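MRNA export factor GLE1 (Saccharomyces cerevisiae, PDB 6B4E) serves as a nuclear pore component in mRNA export, here represented by its C-terminal, largely helical domain, which includes the region that interacts with NUP42, DBP5 and GFD1. Local coordinates at residues D168-S171 with Y172-M176; H201-P204 with I205-W209; A273-L276 with R277-E281; E281-N285 with N286-S290. All coordinates share one frame; numbering follows the deposited sequence.

Overall arrangement
All four contacts are local, made along or at an end of a helix in an all-helical domain. Contacts 1 and 2 sit on opposite sides of the chain's centre, their own centres 25 Å apart, and each belongs to a helix start: a carboxylate cap in contact 1, whose charged side chains find their salt-bridge partners outside it, and a proline-led and mostly apolar turn in contact 2. Contacts 3 and 4 share Glu281 and helix 271-284, the first in its body and the second at its C-terminal end. Contacts 1, 2 and 3 are partly buried, whereas contact 4 is a surface contact closed by backbone bonds and a methionine laid on a tryptophan.

Contact 1 of 4, residues D168-S171 with Y172-M176; sequences DNTS and YDERM
Tyr172 N reaches back to Asp168 O in the opening turn of helix 169-188, a textbook helix N-terminus with Asp168 as N-cap. The cap itself is the bond from Ser171 N to Asp168 OD1 (2.9 Å), which meets the carboxylate on its anti side and 31° out of its plane, and so satisfies an amide that has no preceding turn to bond to. Three further i to i+4 bonds continue the ladder, the shortest from Asp173 N to Asn169 O at 2.8 Å.

The tight side is that of Tyr172, Asp173 and Arg175, all buried. Met176 CG lies 3.7 Å above one face of the Tyr172 ring, toward its rim, while Trp158 stacks with the same ring and the hydroxyl bonds to Met156 O. Both carboxylate oxygens of Asp173 are taken up by Asn225 and Thr226 at the start of helix 225-264. Arg175 bridges to Glu98 and Glu167, and its CG rests 3.2 Å from Ser171 O.

The looser side carries Asn169 and Thr170, both exposed. Here Thr170 and Glu174 run side by side in the same direction, and Arg102 takes the Glu174 carboxylate in a salt bridge. With CG2 anti to the backbone N (OG1 at chi1 -70°), Thr170 turns this methyl toward the acid, where CG2 stands 3.7 Å from Glu174 OE2.

Contact 2 of 4, residues H201-P204 with I205-W209; sequences HPFP and IALSW
Pro204 O accepts from Leu207 N where the loop leads into helix 206-216, so the chain passes from an irregular loop into a helix by an i to i+3 bond. At 2.9 Å between Leu207 N and Pro204 O the bond is of normal length, but its donor stands 38° above the carbonyl plane, not on a lone pair. Pro204 itself is extended, with psi at 180°, and the residues from Ile205 on take helical angles. From the next carbonyl on, the bonds from Ser208 N and Trp209 N to Ile205 O are weak.

The loop has a brace of its own: Phe203 N donates to His201 ND1 at 3.1 Å, almost in the plane of the imidazole, while Pro204 CA lies over one face of that ring, toward its rim.

Leu207 carries the apolar contact. Its CG lies anti to its own carbonyl carbon (chi1 -58°), which sends the side chain back toward the loop. There CD1 comes within 3.6 Å of Phe203 CA and meets the Phe203 ring at the edge, in plane. Its CG meets the pyrrolidine of Pro204. Replacing Leu207 with a serine would probably open a gap between the Phe203 edge and the Pro204 ring and leave Phe203 less firmly placed. Phe203 reaches Leu119 of helix 108-121, Leu207 touches Phe183 and Thr187 of helix 169-188, and Trp209 NE1 bonds to the backbone of another protein chain. Nearest to Leu207 CG on the proline ring is Pro204 CD, 4.0 Å away.

Contact 3 of 4, residues A273-L276 with R277-E281; sequences AARL and RILLE
Arg275 and Leu279 lean across one another at a slant, the leucine methyls lying by the guanidinium, with Leu279 CD1 over one of its faces at 3.9 Å from Arg275 NH2. The arginine leaves the backbone with CG anti to its N (chi1 -164°) and then bends at chi3 (90°), a fold that returns its flat end toward the next turn. Its charge is matched beyond the pair, where NH1 forms a salt bridge with Asp236 of helix 225-264.

The two residues are one turn apart in helix 271-284, the spacing i to i+4 that puts side chains on a common face of an alpha helix. Leu279 N donates to Arg275 O at 3.0 Å, and the same carbonyl oxygen has Leu279 CG 3.5 Å away. A glycine in place of Leu279 removes the methyls by the Arg275 guanidinium, which would probably leave that group freer to turn about its salt bridge to Asp236.

Leu276 heads instead toward Trp235 of helix 225-264, touching Leu279 loosely through the CD1 atoms of both, 4.4 Å apart. On another side of the helix Arg277 bends at chi3 too, and its NH2 makes a salt bridge with Glu259, while Arg277 N bonds to Ala273 O at 2.9 Å.

Contact 4 of 4, residues E281-N285 with N286-S290; sequences EAWQN and NNMES
Trp283 offers one face of its indole to Met288, whose CE methyl sits over the five-membered ring, 3.9 Å from its centroid and 28° off the normal, a CH-pi contact. CE is nearest to Trp283 CD1 (3.6 Å). The sulfur takes a more oblique place, with SD 5.1 Å from the same centroid, so the pair is also a Met-aromatic contact. Both side chains run alongside each other in one direction, and the bend of Met288 at chi3 (-84°) brings the methyl in over the ring after an otherwise extended chain. Helix 225-264 backs the pair, Trp283 touching Leu243 and Ser251, and Met288 touching Trp235 and Val240.

The asparagines that follow the helix are exposed. Asn287 packs its CB 3.4 Å from Ala282 O, an oxygen that also accepts from Asn287 N at 2.8 Å. One residue earlier, Asn286 N donates to Trp283 O at 2.9 Å, coming from well above the carbonyl plane. Asn286 has a positive phi of 54°, which turns the chain back so that these two backbone bonds, the shorter loop lying within the longer, can form. Together they make a Schellman motif with Asn286 as its C-prime residue, the classic close of an alpha helix, here ending helix 271-284.

Contact 1 of 4, residues D168-S171 with Y172-M176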
loop_
_atom_site.group_PDB
_atom_site.type_symbol
_atom_site.label_atom_id
_atom_site.label_comp_id
_atom_site.label_asym_id
_atom_site.label_seq_id
_atom_site.Cartn_x
_atom_site.Cartn_y
_atom_site.Cartn_z
ATOM N N ASP A 168 -3.535 18.252 10.370
ATOM C CA ASP A 168 -4.948 18.370 10.058
ATOM C C ASP A 168 -5.417 17.129 9.311
ATOM O O ASP A 168 -4.625 16.358 8.754
ATOM C CB ASP A 168 -5.249 19.647 9.268
ATOM C CG ASP A 168 -4.390 19.815 8.037
ATOM O OD1 ASP A 168 -4.687 19.148 7.023
ATOM O OD2 ASP A 168 -3.469 20.667 8.064
ATOM N N ASN A 169 -6.730 16.904 9.374
ATOM C CA ASN A 169 -7.298 15.674 8.837
ATOM C C ASN A 169 -7.021 15.537 7.349
ATOM O O ASN A 169 -6.725 14.438 6.866
ATOM C CB ASN A 169 -8.801 15.637 9.107
ATOM C CG ASN A 169 -9.124 15.298 10.545
ATOM O OD1 ASN A 169 -8.232 15.084 11.351
ATOM N ND2 ASN A 169 -10.405 15.253 10.874
ATOM N N THR A 170 -7.115 16.638 6.604
ATOM C CA THR A 170 -6.885 16.574 5.164
ATOM C C THR A 170 -5.458 16.131 4.853
ATOM O O THR A 170 -5.232 15.311 3.956
ATOM C CB THR A 170 -7.184 17.934 4.539
ATOM O OG1 THR A 170 -8.603 18.164 4.580
ATOM C CG2 THR A 170 -6.720 17.984 3.085
ATOM N N SER A 171 -4.487 16.661 5.593
ATOM C CA SER A 171 -3.090 16.289 5.374
ATOM C C SER A 171 -2.894 14.792 5.581
ATOM O O SER A 171 -2.338 14.093 4.727
ATOM C CB SER A 171 -2.207 17.098 6.325
ATOM O OG SER A 171 -0.858 16.710 6.246
ATOM N N TYR A 172 -3.370 14.285 6.714
ATOM C CA TYR A 172 -3.231 12.868 7.020
ATOM C C TYR A 172 -3.945 12.011 5.989
ATOM O O TYR A 172 -3.382 11.038 5.468
ATOM C CB TYR A 172 -3.780 12.601 8.416
ATOM C CG TYR A 172 -3.823 11.147 8.806
ATOM C CD1 TYR A 172 -2.678 10.468 9.211
ATOM C CD2 TYR A 172 -5.024 10.449 8.795
ATOM C CE1 TYR A 172 -2.738 9.113 9.579
ATOM C CE2 TYR A 172 -5.094 9.119 9.177
ATOM C CZ TYR A 172 -3.956 8.455 9.558
ATOM O OH TYR A 172 -4.074 7.129 9.913
ATOM N N ASP A 173 -5.200 12.339 5.697
ATOM C CA ASP A 173 -5.973 11.514 4.775
ATOM C C ASP A 173 -5.320 11.462 3.404
ATOM O O ASP A 173 -5.246 10.396 2.786
ATOM C CB ASP A 173 -7.408 12.037 4.656
ATOM C CG ASP A 173 -8.251 11.730 5.891
ATOM O OD1 ASP A 173 -9.308 12.374 6.054
ATOM O OD2 ASP A 173 -7.851 10.877 6.698
ATOM N N GLU A 174 -4.848 12.606 2.905
ATOM C CA GLU A 174 -4.307 12.630 1.552
ATOM C C GLU A 174 -2.972 11.907 1.479
ATOM O O GLU A 174 -2.700 11.220 0.483
ATOM C CB GLU A 174 -4.213 14.061 1.046
ATOM C CG GLU A 174 -5.602 14.666 0.749
ATOM C CD GLU A 174 -5.564 16.018 0.046
ATOM O OE1 GLU A 174 -4.466 16.584 -0.125
ATOM O OE2 GLU A 174 -6.644 16.518 -0.339
ATOM N N ARG A 175 -2.165 11.982 2.543
ATOM C CA ARG A 175 -0.961 11.156 2.631
ATOM C C ARG A 175 -1.299 9.664 2.622
ATOM O O ARG A 175 -0.663 8.873 1.912
ATOM C CB ARG A 175 -0.163 11.500 3.894
ATOM C CG ARG A 175 0.492 12.841 3.881
ATOM C CD ARG A 175 1.551 12.972 4.976
ATOM N NE ARG A 175 1.062 12.652 6.323
ATOM C CZ ARG A 175 1.305 11.516 6.983
ATOM N NH1 ARG A 175 2.040 10.554 6.438
ATOM N NH2 ARG A 175 0.821 11.333 8.207
ATOM N N MET A 176 -2.282 9.249 3.429
ATOM C CA MET A 176 -2.615 7.830 3.469
ATOM C C MET A 176 -3.108 7.363 2.104
ATOM O O MET A 176 -2.758 6.267 1.647
ATOM C CB MET A 176 -3.676 7.543 4.539
ATOM C CG MET A 176 -3.252 7.842 5.967
ATOM S SD MET A 176 -1.799 6.928 6.511
ATOM C CE MET A 176 -0.560 8.214 6.334
#

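Contact 2 of 4, residues H201-P204 with I205-W209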
loop_
_atom_site.group_PDB
_atom_site.type_symbol
_atom_site.label_atom_id
_atom_site.label_comp_id
_atom_site.label_asym_id
_atom_site.label_seq_id
_atom_site.Cartn_x
_atom_site.Cartn_y
_atom_site.Cartn_z
ATOM N N HIS A 201 5.491 -13.032 -7.536
ATOM C CA HIS A 201 5.194 -11.628 -7.284
ATOM C C HIS A 201 5.305 -11.377 -5.787
ATOM O O HIS A 201 4.643 -12.068 -5.006
ATOM C CB HIS A 201 3.792 -11.316 -7.798
ATOM C CG HIS A 201 3.459 -9.856 -7.858
ATOM N ND1 HIS A 201 3.587 -9.009 -6.779
ATOM C CD2 HIS A 201 2.920 -9.114 -8.855
ATOM C CE1 HIS A 201 3.169 -7.801 -7.119
ATOM N NE2 HIS A 201 2.766 -7.838 -8.375
ATOM N N PRO A 202 6.123 -10.427 -5.338
ATOM C CA PRO A 202 6.336 -10.288 -3.888
ATOM C C PRO A 202 5.165 -9.677 -3.128
ATOM O O PRO A 202 5.115 -9.815 -1.898
ATOM C CB PRO A 202 7.583 -9.399 -3.809
ATOM C CG PRO A 202 7.547 -8.601 -5.058
ATOM C CD PRO A 202 6.963 -9.500 -6.113
ATOM N N PHE A 203 4.231 -8.996 -3.796
ATOM C CA PHE A 203 3.094 -8.348 -3.135
ATOM C C PHE A 203 1.868 -8.486 -4.022
ATOM O O PHE A 203 1.374 -7.504 -4.592
ATOM C CB PHE A 203 3.378 -6.872 -2.846
ATOM C CG PHE A 203 4.563 -6.663 -1.955
ATOM C CD1 PHE A 203 4.521 -7.012 -0.622
ATOM C CD2 PHE A 203 5.719 -6.136 -2.469
ATOM C CE1 PHE A 203 5.604 -6.831 0.155
ATOM C CE2 PHE A 203 6.793 -5.958 -1.686
ATOM C CZ PHE A 203 6.737 -6.301 -0.385
ATOM N N PRO A 204 1.325 -9.686 -4.119
ATOM C CA PRO A 204 0.357 -10.015 -5.173
ATOM C C PRO A 204 -1.054 -9.542 -4.836
ATOM O O PRO A 204 -1.310 -8.946 -3.790
ATOM C CB PRO A 204 0.459 -11.544 -5.239
ATOM C CG PRO A 204 0.753 -11.934 -3.820
ATOM C CD PRO A 204 1.725 -10.879 -3.343
ATOM N N ILE A 205 -1.977 -9.813 -5.766
ATOM C CA ILE A 205 -3.316 -9.243 -5.690
ATOM C C ILE A 205 -4.059 -9.728 -4.449
ATOM O O ILE A 205 -4.949 -9.040 -3.950
ATOM C CB ILE A 205 -4.082 -9.542 -7.002
ATOM C CG1 ILE A 205 -5.395 -8.765 -7.074
ATOM C CG2 ILE A 205 -4.378 -11.036 -7.186
ATOM C CD1 ILE A 205 -5.215 -7.304 -7.228
ATOM N N ALA A 206 -3.689 -10.901 -3.913
ATOM C CA ALA A 206 -4.274 -11.361 -2.657
ATOM C C ALA A 206 -4.172 -10.302 -1.566
ATOM O O ALA A 206 -5.023 -10.244 -0.678
ATOM C CB ALA A 206 -3.577 -12.648 -2.190
ATOM N N LEU A 207 -3.121 -9.481 -1.598
ATOM C CA LEU A 207 -2.933 -8.505 -0.532
ATOM C C LEU A 207 -3.972 -7.397 -0.596
ATOM O O LEU A 207 -4.286 -6.792 0.434
ATOM C CB LEU A 207 -1.524 -7.924 -0.598
ATOM C CG LEU A 207 -0.391 -8.954 -0.489
ATOM C CD1 LEU A 207 0.932 -8.231 -0.321
ATOM C CD2 LEU A 207 -0.620 -9.930 0.656
ATOM N N SER A 208 -4.507 -7.114 -1.794
ATOM C CA SER A 208 -5.644 -6.213 -1.918
ATOM C C SER A 208 -6.905 -6.837 -1.354
ATOM O O SER A 208 -7.715 -6.135 -0.741
ATOM C CB SER A 208 -5.885 -5.817 -3.378
ATOM O OG SER A 208 -5.047 -4.747 -3.771
ATOM N N TRP A 209 -7.121 -8.141 -1.581
ATOM C CA TRP A 209 -8.237 -8.800 -0.917
ATOM C C TRP A 209 -8.135 -8.624 0.598
ATOM O O TRP A 209 -9.118 -8.252 1.246
ATOM C CB TRP A 209 -8.310 -10.290 -1.293
ATOM C CG TRP A 209 -9.507 -10.958 -0.678
ATOM C CD1 TRP A 209 -9.614 -11.415 0.603
ATOM C CD2 TRP A 209 -10.767 -11.248 -1.307
ATOM N NE1 TRP A 209 -10.850 -11.945 0.820
ATOM C CE2 TRP A 209 -11.586 -11.854 -0.330
ATOM C CE3 TRP A 209 -11.282 -11.039 -2.583
ATOM C CZ2 TRP A 209 -12.892 -12.251 -0.587
ATOM C CZ3 TRP A 209 -12.586 -11.444 -2.842
ATOM C CH2 TRP A 209 -13.375 -12.044 -1.848
#

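Contact 3 of 4, residues A273-L276 with R277-E281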
loop_
_atom_site.group_PDB
_atom_site.type_symbol
_atom_site.label_atom_id
_atom_site.label_comp_id
_atom_site.label_asym_id
_atom_site.label_seq_id
_atom_site.Cartn_x
_atom_site.Cartn_y
_atom_site.Cartn_z
ATOM N N ALA A 273 -16.427 8.595 2.318
ATOM C CA ALA A 273 -17.514 7.654 2.096
ATOM C C ALA A 273 -18.389 8.108 0.938
ATOM O O ALA A 273 -18.792 7.291 0.102
ATOM C CB ALA A 273 -18.340 7.494 3.368
ATOM N N ALA A 274 -18.673 9.405 0.862
ATOM C CA ALA A 274 -19.436 9.940 -0.268
ATOM C C ALA A 274 -18.742 9.639 -1.588
ATOM O O ALA A 274 -19.398 9.255 -2.570
ATOM C CB ALA A 274 -19.633 11.446 -0.097
ATOM N N ARG A 275 -17.416 9.787 -1.629
ATOM C CA ARG A 275 -16.694 9.512 -2.868
ATOM C C ARG A 275 -16.696 8.024 -3.196
ATOM O O ARG A 275 -16.799 7.641 -4.371
ATOM C CB ARG A 275 -15.262 10.025 -2.797
ATOM C CG ARG A 275 -14.661 10.096 -4.200
ATOM C CD ARG A 275 -13.338 10.801 -4.213
ATOM N NE ARG A 275 -12.242 9.863 -4.009
ATOM C CZ ARG A 275 -11.747 9.082 -4.960
ATOM N NH1 ARG A 275 -10.744 8.267 -4.682
ATOM N NH2 ARG A 275 -12.258 9.110 -6.186
ATOM N N LEU A 276 -16.565 7.164 -2.183
ATOM C CA LEU A 276 -16.611 5.727 -2.446
ATOM C C LEU A 276 -17.970 5.330 -3.004
ATOM O O LEU A 276 -18.063 4.491 -3.905
ATOM C CB LEU A 276 -16.307 4.936 -1.172
ATOM C CG LEU A 276 -16.059 3.435 -1.357
ATOM C CD1 LEU A 276 -14.867 3.184 -2.266
ATOM C CD2 LEU A 276 -15.835 2.739 -0.012
ATOM N N ARG A 277 -19.043 5.938 -2.492
ATOM C CA ARG A 277 -20.361 5.625 -3.034
ATOM C C ARG A 277 -20.475 6.083 -4.486
ATOM O O ARG A 277 -21.112 5.414 -5.301
ATOM C CB ARG A 277 -21.453 6.259 -2.172
ATOM C CG ARG A 277 -22.850 6.106 -2.768
ATOM C CD ARG A 277 -23.946 6.431 -1.772
ATOM N NE ARG A 277 -23.984 5.489 -0.660
ATOM C CZ ARG A 277 -24.602 4.311 -0.684
ATOM N NH1 ARG A 277 -24.579 3.529 0.392
ATOM N NH2 ARG A 277 -25.241 3.906 -1.776
ATOM N N ILE A 278 -19.865 7.224 -4.831
ATOM C CA ILE A 278 -19.868 7.679 -6.225
ATOM C C ILE A 278 -19.143 6.675 -7.123
ATOM O O ILE A 278 -19.576 6.416 -8.261
ATOM C CB ILE A 278 -19.235 9.083 -6.317
ATOM C CG1 ILE A 278 -20.168 10.116 -5.652
ATOM C CG2 ILE A 278 -18.907 9.444 -7.756
ATOM C CD1 ILE A 278 -21.508 10.287 -6.321
ATOM N N LEU A 279 -18.027 6.110 -6.635
ATOM C CA LEU A 279 -17.303 5.090 -7.396
ATOM C C LEU A 279 -18.150 3.835 -7.565
ATOM O O LEU A 279 -18.197 3.242 -8.660
ATOM C CB LEU A 279 -15.983 4.746 -6.711
ATOM C CG LEU A 279 -14.935 5.862 -6.701
ATOM C CD1 LEU A 279 -13.763 5.553 -5.837
ATOM C CD2 LEU A 279 -14.423 6.174 -8.118
ATOM N N LEU A 280 -18.824 3.408 -6.489
ATOM C CA LEU A 280 -19.745 2.281 -6.611
ATOM C C LEU A 280 -20.781 2.566 -7.692
ATOM O O LEU A 280 -21.070 1.710 -8.535
ATOM C CB LEU A 280 -20.442 2.015 -5.274
ATOM C CG LEU A 280 -21.625 1.021 -5.308
ATOM C CD1 LEU A 280 -21.140 -0.379 -5.105
ATOM C CD2 LEU A 280 -22.710 1.361 -4.294
ATOM N N GLU A 281 -21.348 3.771 -7.679
ATOM C CA GLU A 281 -22.386 4.119 -8.640
ATOM C C GLU A 281 -21.866 4.107 -10.071
ATOM O O GLU A 281 -22.591 3.714 -10.997
ATOM C CB GLU A 281 -22.976 5.489 -8.311
ATOM C CG GLU A 281 -23.761 5.516 -7.025
ATOM C CD GLU A 281 -24.148 6.929 -6.574
ATOM O OE1 GLU A 281 -23.814 7.928 -7.272
ATOM O OE2 GLU A 281 -24.807 7.022 -5.520
#

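Contact 4 of 4, residues E281-N285 with N286-S290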
loop_
_atom_site.group_PDB
_atom_site.type_symbol
_atom_site.label_atom_id
_atom_site.label_comp_id
_atom_site.label_asym_id
_atom_site.label_seq_id
_atom_site.Cartn_x
_atom_site.Cartn_y
_atom_site.Cartn_z
ATOM N N GLU A 281 -21.348 3.771 -7.679
ATOM C CA GLU A 281 -22.386 4.119 -8.640
ATOM C C GLU A 281 -21.866 4.107 -10.071
ATOM O O GLU A 281 -22.591 3.714 -10.997
ATOM C CB GLU A 281 -22.976 5.489 -8.311
ATOM C CG GLU A 281 -23.761 5.516 -7.025
ATOM C CD GLU A 281 -24.148 6.929 -6.574
ATOM O OE1 GLU A 281 -23.814 7.928 -7.272
ATOM O OE2 GLU A 281 -24.807 7.022 -5.520
ATOM N N ALA A 282 -20.638 4.565 -10.283
ATOM C CA ALA A 282 -20.074 4.541 -11.626
ATOM C C ALA A 282 -19.929 3.111 -12.128
ATOM O O ALA A 282 -20.175 2.828 -13.303
ATOM C CB ALA A 282 -18.720 5.257 -11.622
ATOM N N TRP A 283 -19.504 2.205 -11.246
ATOM C CA TRP A 283 -19.380 0.796 -11.602
ATOM C C TRP A 283 -20.740 0.199 -11.897
ATOM O O TRP A 283 -20.913 -0.540 -12.879
ATOM C CB TRP A 283 -18.698 0.060 -10.458
ATOM C CG TRP A 283 -18.656 -1.432 -10.560
ATOM C CD1 TRP A 283 -18.252 -2.185 -11.630
ATOM C CD2 TRP A 283 -18.997 -2.346 -9.530
ATOM N NE1 TRP A 283 -18.328 -3.528 -11.320
ATOM C CE2 TRP A 283 -18.791 -3.649 -10.035
ATOM C CE3 TRP A 283 -19.464 -2.197 -8.218
ATOM C CZ2 TRP A 283 -19.042 -4.784 -9.280
ATOM C CZ3 TRP A 283 -19.713 -3.323 -7.476
ATOM C CH2 TRP A 283 -19.504 -4.605 -8.005
ATOM N N GLN A 284 -21.723 0.509 -11.047
ATOM C CA GLN A 284 -23.082 0.030 -11.277
ATOM C C GLN A 284 -23.639 0.530 -12.593
ATOM O O GLN A 284 -24.553 -0.088 -13.150
ATOM C CB GLN A 284 -23.973 0.460 -10.114
ATOM C CG GLN A 284 -23.666 -0.300 -8.853
ATOM C CD GLN A 284 -24.430 0.250 -7.657
ATOM O OE1 GLN A 284 -24.748 1.449 -7.592
ATOM N NE2 GLN A 284 -24.748 -0.622 -6.719
ATOM N N ASN A 285 -23.158 1.672 -13.080
ATOM C CA ASN A 285 -23.572 2.223 -14.361
ATOM C C ASN A 285 -22.608 1.866 -15.483
ATOM O O ASN A 285 -22.598 2.535 -16.512
ATOM C CB ASN A 285 -23.728 3.746 -14.251
ATOM C CG ASN A 285 -24.584 4.336 -15.351
ATOM O OD1 ASN A 285 -25.402 3.648 -15.953
ATOM N ND2 ASN A 285 -24.374 5.631 -15.648
ATOM N N ASN A 286 -21.806 0.816 -15.320
ATOM C CA ASN A 286 -20.910 0.369 -16.389
ATOM C C ASN A 286 -20.034 1.508 -16.887
ATOM O O ASN A 286 -19.852 1.730 -18.091
ATOM C CB ASN A 286 -21.704 -0.269 -17.518
ATOM C CG ASN A 286 -21.789 -1.738 -17.350
ATOM O OD1 ASN A 286 -20.828 -2.469 -17.661
ATOM N ND2 ASN A 286 -22.907 -2.204 -16.805
ATOM N N ASN A 287 -19.471 2.229 -15.915
ATOM C CA ASN A 287 -18.620 3.368 -16.180
ATOM C C ASN A 287 -17.408 3.400 -15.239
ATOM O O ASN A 287 -16.905 4.481 -14.913
ATOM C CB ASN A 287 -19.445 4.664 -16.069
ATOM C CG ASN A 287 -18.819 5.812 -16.808
ATOM O OD1 ASN A 287 -18.163 5.619 -17.831
ATOM N ND2 ASN A 287 -19.031 7.021 -16.303
ATOM N N MET A 288 -16.900 2.229 -14.825
ATOM C CA MET A 288 -15.727 2.183 -13.954
ATOM C C MET A 288 -14.495 2.662 -14.706
ATOM O O MET A 288 -14.208 2.190 -15.816
ATOM C CB MET A 288 -15.489 0.769 -13.429
ATOM C CG MET A 288 -14.240 0.641 -12.581
ATOM S SD MET A 288 -13.988 -1.030 -11.931
ATOM C CE MET A 288 -15.026 -1.009 -10.466
ATOM N N GLU A 289 -13.761 3.583 -14.087
ATOM C CA GLU A 289 -12.539 4.142 -14.648
ATOM C C GLU A 289 -11.299 3.428 -14.123
ATOM O O GLU A 289 -11.295 2.819 -13.049
ATOM C CB GLU A 289 -12.423 5.625 -14.311
ATOM C CG GLU A 289 -13.448 6.484 -15.017
ATOM C CD GLU A 289 -13.292 7.963 -14.688
ATOM O OE1 GLU A 289 -14.325 8.642 -14.531
ATOM O OE2 GLU A 289 -12.147 8.442 -14.583
ATOM N N SER A 290 -10.241 3.522 -14.919
ATOM C CA SER A 290 -8.907 3.097 -14.525
ATOM C C SER A 290 -7.934 4.137 -15.052
ATOM O O SER A 290 -8.257 4.914 -15.955
ATOM C CB SER A 290 -8.574 1.703 -15.052
ATOM O OG SER A 290 -8.834 1.610 -16.447
#